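Local coordinates for protein myosin-I heavy chain (Dictyostelium discoideum, PDB 5EJR) that moves along actin filaments as an ATP-driven class VII myosin in early phagocytosis and adhesion, and is represented here by its C-terminal MyTH4-FERM tail region, at residues Y243-F253 / D315-T323. Numbering follows the deposited sequence.
With EDO (1,2-ethanediol), chain G.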
ATOM      1  N   TYR A 243      -4.498  -9.404  17.717  1.00 27.47           N
ATOM      2  CA  TYR A 243      -4.575 -10.859  17.588  1.00 26.12           C
ATOM      3  C   TYR A 243      -4.012 -11.595  18.808  1.00 30.25           C
ATOM      4  O   TYR A 243      -4.424 -12.713  19.086  1.00 30.43           O
ATOM      5  CB  TYR A 243      -3.866 -11.308  16.306  1.00 26.00           C
ATOM      6  CG  TYR A 243      -4.317 -12.666  15.827  1.00 26.84           C
ATOM      7  CD1 TYR A 243      -5.452 -12.805  15.035  1.00 28.20           C
ATOM      8  CD2 TYR A 243      -3.601 -13.815  16.148  1.00 28.07           C
ATOM      9  CE1 TYR A 243      -5.876 -14.053  14.594  1.00 28.77           C
ATOM     10  CE2 TYR A 243      -4.031 -15.075  15.738  1.00 28.87           C
ATOM     11  CZ  TYR A 243      -5.163 -15.187  14.945  1.00 32.10           C
ATOM     12  OH  TYR A 243      -5.554 -16.412  14.466  1.00 33.54           O
ATOM     13  N   GLY A 244      -3.094 -10.957  19.531  1.00 25.39           N
ATOM     14  CA  GLY A 244      -2.485 -11.539  20.716  1.00 23.61           C
ATOM     15  C   GLY A 244      -1.050 -12.006  20.524  1.00 25.59           C
ATOM     16  O   GLY A 244      -0.539 -12.719  21.384  1.00 26.48           O
ATOM     17  N   ILE A 245      -0.376 -11.615  19.404  1.00 19.35           N
ATOM     18  CA  ILE A 245       1.022 -11.992  19.158  1.00 16.86           C
ATOM     19  C   ILE A 245       1.845 -11.194  20.193  1.00 23.21           C
ATOM     20  O   ILE A 245       1.542 -10.018  20.407  1.00 22.35           O
ATOM     21  CB  ILE A 245       1.412 -11.660  17.684  1.00 18.16           C
ATOM     22  CG1 ILE A 245       0.611 -12.537  16.676  1.00 17.95           C
ATOM     23  CG2 ILE A 245       2.938 -11.756  17.445  1.00 14.58           C
ATOM     24  CD1 ILE A 245       0.507 -11.973  15.255  1.00 20.85           C
ATOM     25  N   SER A 246       2.823 -11.842  20.868  1.00 19.92           N
ATOM     26  CA  SER A 246       3.635 -11.189  21.875  1.00 21.57           C
ATOM     27  C   SER A 246       4.505 -10.132  21.267  1.00 26.64           C
ATOM     28  O   SER A 246       4.878 -10.225  20.096  1.00 22.92           O
ATOM     29  CB  SER A 246       4.481 -12.185  22.669  1.00 27.87           C
ATOM     30  OG  SER A 246       5.711 -12.473  22.018  1.00 42.53           O
ATOM     31  N   GLN A 247       4.872  -9.147  22.095  1.00 25.93           N
ATOM     32  CA  GLN A 247       5.689  -8.007  21.702  1.00 26.54           C
ATOM     33  C   GLN A 247       6.922  -8.400  20.908  1.00 27.22           C
ATOM     34  O   GLN A 247       7.150  -7.837  19.842  1.00 25.61           O
ATOM     35  CB  GLN A 247       6.045  -7.153  22.945  1.00 28.71           C
ATOM     36  CG  GLN A 247       7.217  -6.152  22.771  1.00 42.85           C
ATOM     37  CD  GLN A 247       7.045  -5.181  21.628  1.00 59.80           C
ATOM     38  OE1 GLN A 247       5.936  -4.731  21.308  1.00 57.93           O
ATOM     39  NE2 GLN A 247       8.143  -4.884  20.953  1.00 51.09           N
ATOM     40  N   GLN A 248       7.677  -9.388  21.385  1.00 24.04           N
ATOM     41  CA  GLN A 248       8.919  -9.819  20.741  1.00 24.31           C
ATOM     42  C   GLN A 248       8.738 -10.502  19.383  1.00 25.87           C
ATOM     43  O   GLN A 248       9.677 -10.502  18.584  1.00 24.98           O
ATOM     44  CB  GLN A 248       9.735 -10.710  21.689  1.00 26.36           C
ATOM     45  CG  GLN A 248      10.381  -9.929  22.845  1.00 56.57           C
ATOM     46  CD  GLN A 248      11.393  -8.896  22.390  1.00 81.29           C
ATOM     47  OE1 GLN A 248      12.526  -9.219  22.017  1.00 75.31           O
ATOM     48  NE2 GLN A 248      11.006  -7.626  22.423  1.00 76.07           N
ATOM     49  N   SER A 249       7.544 -11.058  19.111  1.00 19.98           N
ATOM     50  CA  SER A 249       7.288 -11.774  17.852  1.00 19.13           C
ATOM     51  C   SER A 249       6.762 -10.895  16.736  1.00 19.44           C
ATOM     52  O   SER A 249       6.825 -11.282  15.567  1.00 17.10           O
ATOM     53  CB  SER A 249       6.294 -12.908  18.088  1.00 20.68           C
ATOM     54  OG  SER A 249       6.815 -13.865  18.993  1.00 24.26           O
ATOM     55  N   ILE A 250       6.215  -9.734  17.087  1.00 16.01           N
ATOM     56  CA  ILE A 250       5.563  -8.822  16.147  1.00 17.15           C
ATOM     57  C   ILE A 250       6.476  -8.431  14.978  1.00 22.28           C
ATOM     58  O   ILE A 250       6.010  -8.387  13.829  1.00 23.99           O
ATOM     59  CB  ILE A 250       4.958  -7.607  16.921  1.00 20.86           C
ATOM     60  CG1 ILE A 250       3.645  -8.078  17.600  1.00 22.18           C
ATOM     61  CG2 ILE A 250       4.677  -6.428  15.977  1.00 21.19           C
ATOM     62  CD1 ILE A 250       3.020  -7.169  18.586  1.00 27.45           C
ATOM     63  N   LYS A 251       7.774  -8.263  15.244  1.00 18.77           N
ATOM     64  CA  LYS A 251       8.734  -7.915  14.192  1.00 18.73           C
ATOM     65  C   LYS A 251       8.888  -8.988  13.117  1.00 19.21           C
ATOM     66  O   LYS A 251       9.456  -8.695  12.090  1.00 21.48           O
ATOM     67  CB  LYS A 251      10.123  -7.564  14.771  1.00 20.68           C
ATOM     68  CG  LYS A 251      10.853  -8.743  15.423  1.00 24.79           C
ATOM     69  CD  LYS A 251      12.230  -8.340  16.000  1.00 36.71           C
ATOM     70  CE  LYS A 251      12.172  -7.379  17.174  1.00 41.71           C
ATOM     71  NZ  LYS A 251      11.666  -8.009  18.417  1.00 45.38           N
ATOM     72  N   MET A 252       8.457 -10.225  13.378  1.00 13.81           N
ATOM     73  CA  MET A 252       8.621 -11.345  12.453  1.00 12.77           C
ATOM     74  C   MET A 252       7.522 -11.331  11.434  1.00 16.25           C
ATOM     75  O   MET A 252       7.567 -12.108  10.484  1.00 13.68           O
ATOM     76  CB  MET A 252       8.577 -12.718  13.204  1.00 14.55           C
ATOM     77  CG  MET A 252       9.569 -12.848  14.361  1.00 17.85           C
ATOM     78  SD  MET A 252      11.241 -12.498  13.792  1.00 20.26           S
ATOM     79  CE  MET A 252      12.115 -12.385  15.395  1.00 17.34           C
ATOM     80  N   PHE A 253       6.495 -10.507  11.663  1.00 13.18           N
ATOM     81  CA  PHE A 253       5.323 -10.449  10.826  1.00 13.48           C
ATOM     82  C   PHE A 253       5.337  -9.280   9.869  1.00 18.76           C
ATOM     83  O   PHE A 253       5.990  -8.262  10.113  1.00 17.53           O
ATOM     84  CB  PHE A 253       4.048 -10.454  11.711  1.00 15.49           C
ATOM     85  CG  PHE A 253       3.745 -11.796  12.335  1.00 15.49           C
ATOM     86  CD1 PHE A 253       4.367 -12.191  13.517  1.00 16.44           C
ATOM     87  CD2 PHE A 253       2.874 -12.688  11.717  1.00 16.09           C
ATOM     88  CE1 PHE A 253       4.128 -13.458  14.060  1.00 14.63           C
ATOM     89  CE2 PHE A 253       2.664 -13.962  12.247  1.00 17.47           C
ATOM     90  CZ  PHE A 253       3.280 -14.329  13.431  1.00 14.40           C
ATOM     91  N   ASP A 315       7.108 -20.796  22.633  1.00 16.35           N
ATOM     92  CA  ASP A 315       6.912 -19.842  23.753  1.00 17.44           C
ATOM     93  C   ASP A 315       5.764 -18.864  23.506  1.00 20.04           C
ATOM     94  O   ASP A 315       4.953 -18.648  24.389  1.00 20.55           O
ATOM     95  CB  ASP A 315       8.194 -19.069  24.104  1.00 20.14           C
ATOM     96  CG  ASP A 315       9.154 -19.859  24.975  1.00 22.00           C
ATOM     97  OD1 ASP A 315       8.819 -21.009  25.343  1.00 18.73           O
ATOM     98  OD2 ASP A 315      10.252 -19.343  25.257  1.00 24.63           O
ATOM     99  N   ASP A 316       5.689 -18.298  22.300  1.00 15.32           N
ATOM    100  CA  ASP A 316       4.568 -17.493  21.886  1.00 13.99           C
ATOM    101  C   ASP A 316       3.648 -18.489  21.169  1.00 18.75           C
ATOM    102  O   ASP A 316       3.861 -18.758  19.982  1.00 17.31           O
ATOM    103  CB  ASP A 316       5.004 -16.348  20.954  1.00 14.86           C
ATOM    104  CG  ASP A 316       3.897 -15.362  20.618  1.00 22.15           C
ATOM    105  OD1 ASP A 316       2.723 -15.748  20.691  1.00 21.92           O
ATOM    106  OD2 ASP A 316       4.217 -14.233  20.182  1.00 19.57           O
ATOM    107  N   ASP A 317       2.614 -18.987  21.872  1.00 17.37           N
ATOM    108  CA  ASP A 317       1.682 -19.965  21.305  1.00 19.14           C
ATOM    109  C   ASP A 317       0.751 -19.399  20.224  1.00 20.89           C
ATOM    110  O   ASP A 317       0.323 -20.159  19.349  1.00 21.42           O
ATOM    111  CB  ASP A 317       0.876 -20.720  22.375  1.00 23.45           C
ATOM    112  CG  ASP A 317       0.197 -19.844  23.393  1.00 48.39           C
ATOM    113  OD1 ASP A 317       0.863 -19.464  24.387  1.00 53.67           O
ATOM    114  OD2 ASP A 317      -1.011 -19.574  23.225  1.00 55.51           O
ATOM    115  N   ILE A 318       0.473 -18.093  20.244  1.00 16.72           N
ATOM    116  CA  ILE A 318      -0.346 -17.457  19.203  1.00 17.75           C
ATOM    117  C   ILE A 318       0.475 -17.379  17.914  1.00 21.51           C
ATOM    118  O   ILE A 318      -0.023 -17.728  16.825  1.00 20.73           O
ATOM    119  CB  ILE A 318      -0.903 -16.071  19.659  1.00 22.52           C
ATOM    120  CG1 ILE A 318      -1.820 -16.181  20.937  1.00 24.19           C
ATOM    121  CG2 ILE A 318      -1.606 -15.341  18.532  1.00 20.23           C
ATOM    122  CD1 ILE A 318      -2.952 -17.239  20.879  1.00 34.97           C
ATOM    123  N   CYS A 319       1.741 -16.943  18.040  1.00 16.88           N
ATOM    124  CA  CYS A 319       2.642 -16.883  16.903  1.00 16.67           C
ATOM    125  C   CYS A 319       2.888 -18.302  16.361  1.00 17.98           C
ATOM    126  O   CYS A 319       2.956 -18.463  15.147  1.00 17.06           O
ATOM    127  CB  CYS A 319       3.954 -16.188  17.267  1.00 17.85           C
ATOM    128  SG  CYS A 319       5.278 -16.385  16.046  1.00 21.90           S
ATOM    129  N   PHE A 320       3.033 -19.308  17.243  1.00 14.72           N
ATOM    130  CA  PHE A 320       3.285 -20.678  16.812  1.00 13.92           C
ATOM    131  C   PHE A 320       2.095 -21.188  16.008  1.00 18.43           C
ATOM    132  O   PHE A 320       2.283 -21.807  14.972  1.00 15.62           O
ATOM    133  CB  PHE A 320       3.555 -21.617  17.988  1.00 15.14           C
ATOM    134  CG  PHE A 320       3.827 -23.042  17.563  1.00 17.26           C
ATOM    135  CD1 PHE A 320       4.892 -23.344  16.719  1.00 19.22           C
ATOM    136  CD2 PHE A 320       3.009 -24.084  17.993  1.00 20.86           C
ATOM    137  CE1 PHE A 320       5.112 -24.660  16.290  1.00 19.97           C
ATOM    138  CE2 PHE A 320       3.239 -25.406  17.558  1.00 22.49           C
ATOM    139  CZ  PHE A 320       4.302 -25.683  16.738  1.00 18.81           C
ATOM    140  N   GLU A 321       0.887 -20.895  16.482  1.00 16.36           N
ATOM    141  CA  GLU A 321      -0.341 -21.320  15.826  1.00 17.21           C
ATOM    142  C   GLU A 321      -0.491 -20.688  14.426  1.00 19.56           C
ATOM    143  O   GLU A 321      -0.817 -21.389  13.459  1.00 15.51           O
ATOM    144  CB  GLU A 321      -1.557 -21.072  16.747  1.00 19.06           C
ATOM    145  CG  GLU A 321      -2.862 -21.698  16.268  1.00 31.32           C
ATOM    146  CD  GLU A 321      -2.810 -23.172  15.901  1.00 44.44           C
ATOM    147  OE1 GLU A 321      -1.974 -23.910  16.469  1.00 33.02           O
ATOM    148  OE2 GLU A 321      -3.613 -23.588  15.038  1.00 41.16           O
ATOM    149  N   LEU A 322      -0.188 -19.395  14.309  1.00 16.34           N
ATOM    150  CA  LEU A 322      -0.241 -18.707  13.025  1.00 16.42           C
ATOM    151  C   LEU A 322       0.816 -19.231  12.085  1.00 18.19           C
ATOM    152  O   LEU A 322       0.564 -19.343  10.887  1.00 15.49           O
ATOM    153  CB  LEU A 322      -0.111 -17.206  13.167  1.00 16.90           C
ATOM    154  CG  LEU A 322      -1.315 -16.472  13.710  1.00 22.81           C
ATOM    155  CD1 LEU A 322      -0.950 -15.016  13.981  1.00 22.72           C
ATOM    156  CD2 LEU A 322      -2.533 -16.567  12.748  1.00 23.71           C
ATOM    157  N   THR A 323       1.989 -19.586  12.637  1.00 15.60           N
ATOM    158  CA  THR A 323       3.085 -20.158  11.852  1.00 14.25           C
ATOM    159  C   THR A 323       2.702 -21.513  11.306  1.00 16.66           C
ATOM    160  O   THR A 323       2.909 -21.757  10.115  1.00 14.98           O
ATOM    161  CB  THR A 323       4.376 -20.210  12.677  1.00 16.41           C
ATOM    162  OG1 THR A 323       4.673 -18.879  13.095  1.00 15.76           O
ATOM    163  CG2 THR A 323       5.554 -20.766  11.868  1.00 11.05           C
TER
HETATM  164  C1  EDO G2406       9.864 -14.920  18.188  1.00 63.33           C
HETATM  165  O1  EDO G2406      11.208 -14.672  17.828  1.00 63.45           O
HETATM  166  C2  EDO G2406       9.291 -16.083  17.345  1.00 63.45           C
HETATM  167  O2  EDO G2406       8.061 -16.516  17.919  1.00 62.67           O
HETATM  168  O   HOH W   1       1.260 -14.488  22.418  1.00 17.65           O
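Three donors of the 243-253 loop converge on one carboxylate oxygen, D316 OD2. S246 N comes from the syn side and S249 OG from the anti side, both tilted out of the carboxylate plane, and S246 OG from above it, each donor 2.9 Å from D316 OD2. The S246 hydroxyl lies between its own backbone N and carbonyl carbon (chi1 86°), which lets amide and hydroxyl grip the same oxygen. D316 is the N-cap of helix 317-332: its other oxygen, OD1, takes a nearly straight bond from C319 N (3.1 Å, 171°), which stands above the carboxylate plane, and a weak one from I318 N. A water donating to both G244 O and D316 OD1 adds a bridge. One aspartate thus caps its own helix and pins the loop; the three loop donors and the helix N-terminus would both probably stabilise its negative charge. Beside this polar cluster, C319 SG meets the F253 ring at its edge, 3.7 Å from CE1, a sulfur-aromatic contact. I245 CD1 sits over the centre of one face of that ring and also touches L322 CD1 at 3.6 Å. The L322 methyls continue along Y243, CD1 near CE2 and CD2 near OH, while I318 CG2 meets the tyrosine edge 3.5 Å from CD2. Y243 is itself held by D218, which hydrogen-bonds its hydroxyl, and by stacking on F216. G244, with positive phi, is the C-prime residue of the Schellman motif ending helix 232-243. The contact joins the ubiquitin-like F1 lobe of the FERM domain, through the loop between helix 232-243 and strand 253-259, to the first turns of helix 317-332 in the helical F2 lobe; F253 packs on V294 and R296 of strand 290-296, C319 on R296, and F320 on helix 402-416.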